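Local structure of protein A49R (Vaccinia virus, 4D5T) at residues A[44-49]-A[53-58]; A[80-85]-A[102-107]. The protein inhibits host NF-kappa-B activation by interacting with host BTRC, which reduces ubiquitination of the inhibitor NFKBIA and keeps p65/RELA in the cytoplasm. All blocks are in the same frame, centred on the assembly; numbering follows the deposited sequence.

In the fold
The two contacts share no helix and lie on opposite sides of the chain's centre, their centres about 18 Å apart. In contact 1 Pro49 and Phe53 are buried while Leu46 is exposed; in contact 2 Leu105 is buried while Cys82, Ile83 and Thr104 are partly exposed. Contact 1 is local: the loop 44-49 leads into helix 49-61 and meets the next turns of that helix through one backbone hydrogen bond and a small touch of Leu46 on the Asp55 side chain near the surface. Contact 2 joins two separate helices, 76-87 and 95-109, by side chains alone, with no hydrogen bond between them. Segments 53-58 and 102-107 pack on each other, as at Tyr58 and Tyr107.

Contact 1 (A[44-49]-A[53-58]); sequences SNLDNP and FLDTVY
Phe53 makes the one hydrogen bond that crosses this contact. Its N donates to Pro49 O over 2.9 Å, with an N-H...O angle of 162°. This is an ordinary i to i+4 bond of helix 49-61. Phe53 CB also lies 3.5 Å from the same Pro49 O. The ring itself leads away from the loop. CG is anti to the backbone N (chi1 172°), and the ring packs against Ile16 of helix 9-23. Val57 CG2 sits over one ring face, offset toward the rim.

The segment 44-49 is the entry to this helix, in a protein with the all-helical Bcl-2 fold. Asn45 to Asn48 form a type I beta turn, closed by Asn48 N to Asn45 O at 3.0 Å. An Asx turn overlaps it: Asp47 N donates to Asn45 OD1 at 3.1 Å, from above the carbonyl plane. Asn48 is the N-cap residue: its OD1 accepts a weak hydrogen bond from Phe50 N, and its ND2 is hydrogen-bonded to Asp35 OD2 of helix 29-40. Pro49 starts the helix and packs on Leu19 and Val20 of helix 9-23.

Two residues after Phe53, Asp55 points its CB toward the loop, where Leu46 lies. Leu46 CD2 rests 3.8 Å from Asp55 CB and 4.0 Å from Asp55 OD2. The two side chains cross at a slant, and the CD2 methyl touches CB, CG and OD2 of the aspartate. Leu46 is exposed.

Contact 2 (A[80-85]-A[102-107]); sequences IDCIVN and IITLKY
Ile83 and Leu105 meet through their aliphatic branches, with Ile83 CG1 packed on Leu105 CD2 at 4.2 Å. Ile83 CA and Leu105 CA are also the nearest CA pair of the two segments, 7.3 Å apart. Beside this pair, Cys82 SG lies 3.7 Å from Thr104 CG2, sulfur against methyl. This touch is tentative, because Cys82 has a second conformer. In the conformer described, SG is anti to the backbone N (chi1 179°) and reaches across to the other helix. The contact is light and largely apolar. No hydrogen bond crosses it.

The hydrogen bond from Thr104 OG1 to Asp100 O, one turn back, probably helps to fix the rotation of this side chain. The hydroxyl is turned back to its own helix, while CG2, anti to the backbone N, faces Cys82. The CB of Leu105 does not point at helix 76-87, but its CD2 branch bends round to Ile83. Routine helical bonds hold both backbones, such as Val84 N to Ile80 O at 3.0 Å.

Farther out, Leu122 of helix 112-126 touches both Ile83 and Leu105, and Tyr118 of the same helix touches Ile83. Leu105 also reaches Ile40 of helix 29-40. Elsewhere on helix 95-109, Ile102 and Ile103 pack on helix 49-61, and Tyr107 packs on helix 64-72. Helix 95-109 thus lies among several helices, with helix 76-87 against one flank.

Contact 1 (A[44-49]-A[53-58])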
loop_
_atom_site.group_PDB
_atom_site.type_symbol
_atom_site.label_atom_id
_atom_site.label_comp_id
_atom_site.label_asym_id
_atom_site.label_seq_id
_atom_site.Cartn_x
_atom_site.Cartn_y
_atom_site.Cartn_z
ATOM N N SER A 44 10.780 2.321 -1.233
ATOM C CA SER A 44 9.994 3.385 -0.579
ATOM C C SER A 44 10.679 4.755 -0.536
ATOM O O SER A 44 11.895 4.884 -0.257
ATOM C CB SER A 44 9.695 3.024 0.875
ATOM O OG SER A 44 8.919 1.887 0.963
ATOM N N ASN A 45 9.872 5.786 -0.747
ATOM C CA ASN A 45 10.270 7.131 -0.366
ATOM C C ASN A 45 9.439 7.537 0.839
ATOM O O ASN A 45 8.277 7.997 0.676
ATOM C CB ASN A 45 10.053 8.109 -1.530
ATOM C CG ASN A 45 10.173 9.550 -1.094
ATOM O OD1 ASN A 45 10.805 9.853 -0.075
ATOM N ND2 ASN A 45 9.566 10.426 -1.828
ATOM N N LEU A 46 10.015 7.380 2.047
ATOM C CA LEU A 46 9.303 7.630 3.310
ATOM C C LEU A 46 9.014 9.105 3.549
ATOM O O LEU A 46 8.218 9.473 4.430
ATOM C CB LEU A 46 10.045 6.978 4.521
ATOM C CG LEU A 46 10.153 5.443 4.370
ATOM C CD1 LEU A 46 11.156 4.763 5.278
ATOM C CD2 LEU A 46 8.788 4.781 4.516
ATOM N N ASP A 47 9.618 9.962 2.757
ATOM C CA ASP A 47 9.311 11.387 2.773
ATOM C C ASP A 47 7.931 11.708 2.211
ATOM O O ASP A 47 7.389 12.783 2.469
ATOM C CB ASP A 47 10.336 12.158 1.962
ATOM C CG ASP A 47 10.382 13.610 2.357
ATOM O OD1 ASP A 47 10.433 13.923 3.571
ATOM O OD2 ASP A 47 10.326 14.443 1.440
ATOM N N ASN A 48 7.351 10.798 1.421
ATOM C CA ASN A 48 5.930 10.938 1.039
ATOM C C ASN A 48 5.058 10.371 2.154
ATOM O O ASN A 48 5.150 9.213 2.428
ATOM C CB ASN A 48 5.679 10.191 -0.278
ATOM C CG ASN A 48 4.230 10.271 -0.744
ATOM O OD1 ASN A 48 3.306 10.276 0.048
ATOM N ND2 ASN A 48 4.045 10.272 -2.061
ATOM N N PRO A 49 4.223 11.209 2.844
ATOM C CA PRO A 49 3.509 10.710 3.980
ATOM C C PRO A 49 2.557 9.560 3.703
ATOM O O PRO A 49 2.356 8.721 4.588
ATOM C CB PRO A 49 2.705 11.927 4.487
ATOM C CG PRO A 49 3.201 13.069 3.758
ATOM C CD PRO A 49 4.010 12.635 2.565
ATOM N N PHE A 53 2.659 6.069 5.665
ATOM C CA PHE A 53 1.399 5.398 6.105
ATOM C C PHE A 53 1.391 3.957 5.652
ATOM O O PHE A 53 1.194 3.034 6.477
ATOM C CB PHE A 53 0.164 6.174 5.636
ATOM C CG PHE A 53 -1.151 5.467 5.884
ATOM C CD1 PHE A 53 -1.781 5.582 7.111
ATOM C CD2 PHE A 53 -1.754 4.777 4.883
ATOM C CE1 PHE A 53 -2.959 4.917 7.365
ATOM C CE2 PHE A 53 -3.034 4.189 5.107
ATOM C CZ PHE A 53 -3.587 4.249 6.356
ATOM N N LEU A 54 1.621 3.735 4.360
ATOM C CA LEU A 54 1.596 2.350 3.848
ATOM C C LEU A 54 2.626 1.479 4.559
ATOM O O LEU A 54 2.376 0.290 4.865
ATOM C CB LEU A 54 1.854 2.362 2.342
ATOM C CG LEU A 54 0.751 2.953 1.485
ATOM C CD1 LEU A 54 1.182 3.085 0.040
ATOM C CD2 LEU A 54 -0.491 2.056 1.521
ATOM N N ASP A 55 3.832 2.014 4.763
ATOM C CA ASP A 55 4.914 1.272 5.391
ATOM C C ASP A 55 4.579 0.937 6.834
ATOM O O ASP A 55 4.783 -0.178 7.273
ATOM C CB ASP A 55 6.212 2.111 5.310
ATOM C CG ASP A 55 7.408 1.411 5.909
ATOM O OD1 ASP A 55 7.907 0.499 5.273
ATOM O OD2 ASP A 55 7.818 1.763 7.012
ATOM N N THR A 56 4.015 1.905 7.547
ATOM C CA THR A 56 3.492 1.669 8.910
ATOM C C THR A 56 2.425 0.584 8.935
ATOM O O THR A 56 2.499 -0.337 9.742
ATOM C CB THR A 56 3.053 2.968 9.542
ATOM O OG1 THR A 56 4.200 3.795 9.672
ATOM C CG2 THR A 56 2.464 2.735 10.928
ATOM N N VAL A 57 1.456 0.619 7.998
ATOM C CA VAL A 57 0.428 -0.368 7.989
ATOM C C VAL A 57 0.998 -1.731 7.662
ATOM O O VAL A 57 0.666 -2.769 8.319
ATOM C CB VAL A 57 -0.687 0.005 6.939
ATOM C CG1 VAL A 57 -1.715 -1.120 6.748
ATOM C CG2 VAL A 57 -1.399 1.256 7.366
ATOM N N TYR A 58 1.874 -1.784 6.662
ATOM C CA TYR A 58 2.538 -3.053 6.298
ATOM C C TYR A 58 3.221 -3.680 7.540
ATOM O O TYR A 58 3.135 -4.882 7.802
ATOM C CB TYR A 58 3.552 -2.768 5.198
ATOM C CG TYR A 58 4.215 -3.946 4.601
ATOM C CD1 TYR A 58 5.355 -4.471 5.169
ATOM C CD2 TYR A 58 3.719 -4.538 3.445
ATOM C CE1 TYR A 58 6.006 -5.545 4.589
ATOM C CE2 TYR A 58 4.353 -5.632 2.862
ATOM C CZ TYR A 58 5.468 -6.132 3.456
ATOM O OH TYR A 58 6.111 -7.178 2.891
#

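Contact 2 (A[80-85]-A[102-107])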
loop_
_atom_site.group_PDB
_atom_site.type_symbol
_atom_site.label_atom_id
_atom_site.label_comp_id
_atom_site.label_asym_id
_atom_site.label_seq_id
_atom_site.Cartn_x
_atom_site.Cartn_y
_atom_site.Cartn_z
ATOM N N ILE A 80 -2.532 -14.135 -11.625
ATOM C CA ILE A 80 -3.242 -13.238 -12.559
ATOM C C ILE A 80 -4.580 -12.874 -12.017
ATOM O O ILE A 80 -4.973 -11.714 -12.037
ATOM C CB ILE A 80 -3.408 -13.893 -13.934
ATOM C CG1 ILE A 80 -2.040 -13.966 -14.625
ATOM C CG2 ILE A 80 -4.345 -13.083 -14.786
ATOM C CD1 ILE A 80 -1.992 -14.866 -15.855
ATOM N N ASP A 81 -5.277 -13.864 -11.501
ATOM C CA ASP A 81 -6.575 -13.600 -10.882
ATOM C C ASP A 81 -6.450 -12.604 -9.732
ATOM O O ASP A 81 -7.220 -11.685 -9.610
ATOM C CB ASP A 81 -7.151 -14.871 -10.328
ATOM C CG ASP A 81 -8.596 -14.684 -9.825
ATOM O OD1 ASP A 81 -9.525 -14.620 -10.638
ATOM O OD2 ASP A 81 -8.793 -14.657 -8.602
ATOM N N CYS A 82 -5.452 -12.836 -8.831
ATOM C CA CYS A 82 -5.205 -11.889 -7.743
ATOM C C CYS A 82 -4.915 -10.457 -8.202
ATOM O O CYS A 82 -5.555 -9.487 -7.736
ATOM C CB CYS A 82 -4.059 -12.368 -6.950
ATOM S SG CYS A 82 -3.646 -11.295 -5.611
ATOM N N ILE A 83 -4.022 -10.334 -9.169
ATOM C CA ILE A 83 -3.655 -8.998 -9.729
ATOM C C ILE A 83 -4.811 -8.278 -10.305
ATOM O O ILE A 83 -5.125 -7.146 -9.906
ATOM C CB ILE A 83 -2.571 -9.087 -10.815
ATOM C CG1 ILE A 83 -1.266 -9.419 -10.134
ATOM C CG2 ILE A 83 -2.479 -7.754 -11.579
ATOM C CD1 ILE A 83 -0.158 -9.792 -11.092
ATOM N N VAL A 84 -5.558 -8.955 -11.167
ATOM C CA VAL A 84 -6.731 -8.332 -11.760
ATOM C C VAL A 84 -7.759 -7.971 -10.731
ATOM O O VAL A 84 -8.326 -6.878 -10.786
ATOM C CB VAL A 84 -7.319 -9.200 -12.896
ATOM C CG1 VAL A 84 -8.564 -8.626 -13.459
ATOM C CG2 VAL A 84 -6.297 -9.358 -14.026
ATOM N N ASN A 85 -8.048 -8.890 -9.802
ATOM C CA ASN A 85 -9.029 -8.620 -8.706
ATOM C C ASN A 85 -8.624 -7.412 -7.881
ATOM O O ASN A 85 -9.416 -6.539 -7.664
ATOM C CB ASN A 85 -9.131 -9.877 -7.810
ATOM C CG ASN A 85 -10.054 -9.699 -6.597
ATOM O OD1 ASN A 85 -9.768 -8.974 -5.666
ATOM N ND2 ASN A 85 -11.141 -10.416 -6.593
ATOM N N ILE A 102 -2.466 -2.407 -2.697
ATOM C CA ILE A 102 -1.090 -2.018 -2.748
ATOM C C ILE A 102 -0.190 -2.982 -1.951
ATOM O O ILE A 102 0.843 -3.378 -2.450
ATOM C CB ILE A 102 -0.910 -0.558 -2.241
ATOM C CG1 ILE A 102 -1.528 0.425 -3.273
ATOM C CG2 ILE A 102 0.523 -0.205 -2.084
ATOM C CD1 ILE A 102 -1.816 1.810 -2.713
ATOM N N ILE A 103 -0.620 -3.333 -0.744
ATOM C CA ILE A 103 0.156 -4.228 0.100
ATOM C C ILE A 103 0.211 -5.616 -0.490
ATOM O O ILE A 103 1.282 -6.237 -0.515
ATOM C CB ILE A 103 -0.421 -4.206 1.510
ATOM C CG1 ILE A 103 0.024 -2.883 2.147
ATOM C CG2 ILE A 103 0.021 -5.419 2.296
ATOM C CD1 ILE A 103 -0.575 -2.659 3.496
ATOM N N THR A 104 -0.897 -6.077 -1.062
ATOM C CA THR A 104 -0.907 -7.397 -1.744
ATOM C C THR A 104 0.064 -7.412 -2.933
ATOM O O THR A 104 0.837 -8.388 -3.118
ATOM C CB THR A 104 -2.314 -7.755 -2.247
ATOM O OG1 THR A 104 -3.185 -7.903 -1.121
ATOM C CG2 THR A 104 -2.281 -9.096 -3.002
ATOM N N LEU A 105 0.077 -6.341 -3.712
ATOM C CA LEU A 105 0.983 -6.243 -4.845
ATOM C C LEU A 105 2.442 -6.276 -4.341
ATOM O O LEU A 105 3.330 -6.860 -4.989
ATOM C CB LEU A 105 0.702 -4.998 -5.723
ATOM C CG LEU A 105 -0.667 -5.112 -6.442
ATOM C CD1 LEU A 105 -0.999 -3.819 -7.144
ATOM C CD2 LEU A 105 -0.797 -6.217 -7.419
ATOM N N LYS A 106 2.738 -5.609 -3.232
ATOM C CA LYS A 106 4.070 -5.650 -2.630
ATOM C C LYS A 106 4.430 -7.077 -2.227
ATOM O O LYS A 106 5.532 -7.549 -2.548
ATOM C CB LYS A 106 4.174 -4.679 -1.428
ATOM C CG LYS A 106 5.535 -4.742 -0.767
ATOM C CD LYS A 106 5.768 -3.633 0.228
ATOM C CE LYS A 106 7.139 -3.906 0.876
ATOM N NZ LYS A 106 7.680 -2.780 1.613
ATOM N N TYR A 107 3.492 -7.825 -1.648
ATOM C CA TYR A 107 3.808 -9.235 -1.340
ATOM C C TYR A 107 4.157 -10.020 -2.596
ATOM O O TYR A 107 5.049 -10.902 -2.610
ATOM C CB TYR A 107 2.667 -9.947 -0.630
ATOM C CG TYR A 107 2.234 -9.427 0.692
ATOM C CD1 TYR A 107 3.155 -9.042 1.688
ATOM C CD2 TYR A 107 0.883 -9.425 1.023
ATOM C CE1 TYR A 107 2.730 -8.567 2.927
ATOM C CE2 TYR A 107 0.462 -8.942 2.258
ATOM C CZ TYR A 107 1.395 -8.554 3.207
ATOM O OH TYR A 107 0.933 -8.174 4.430
#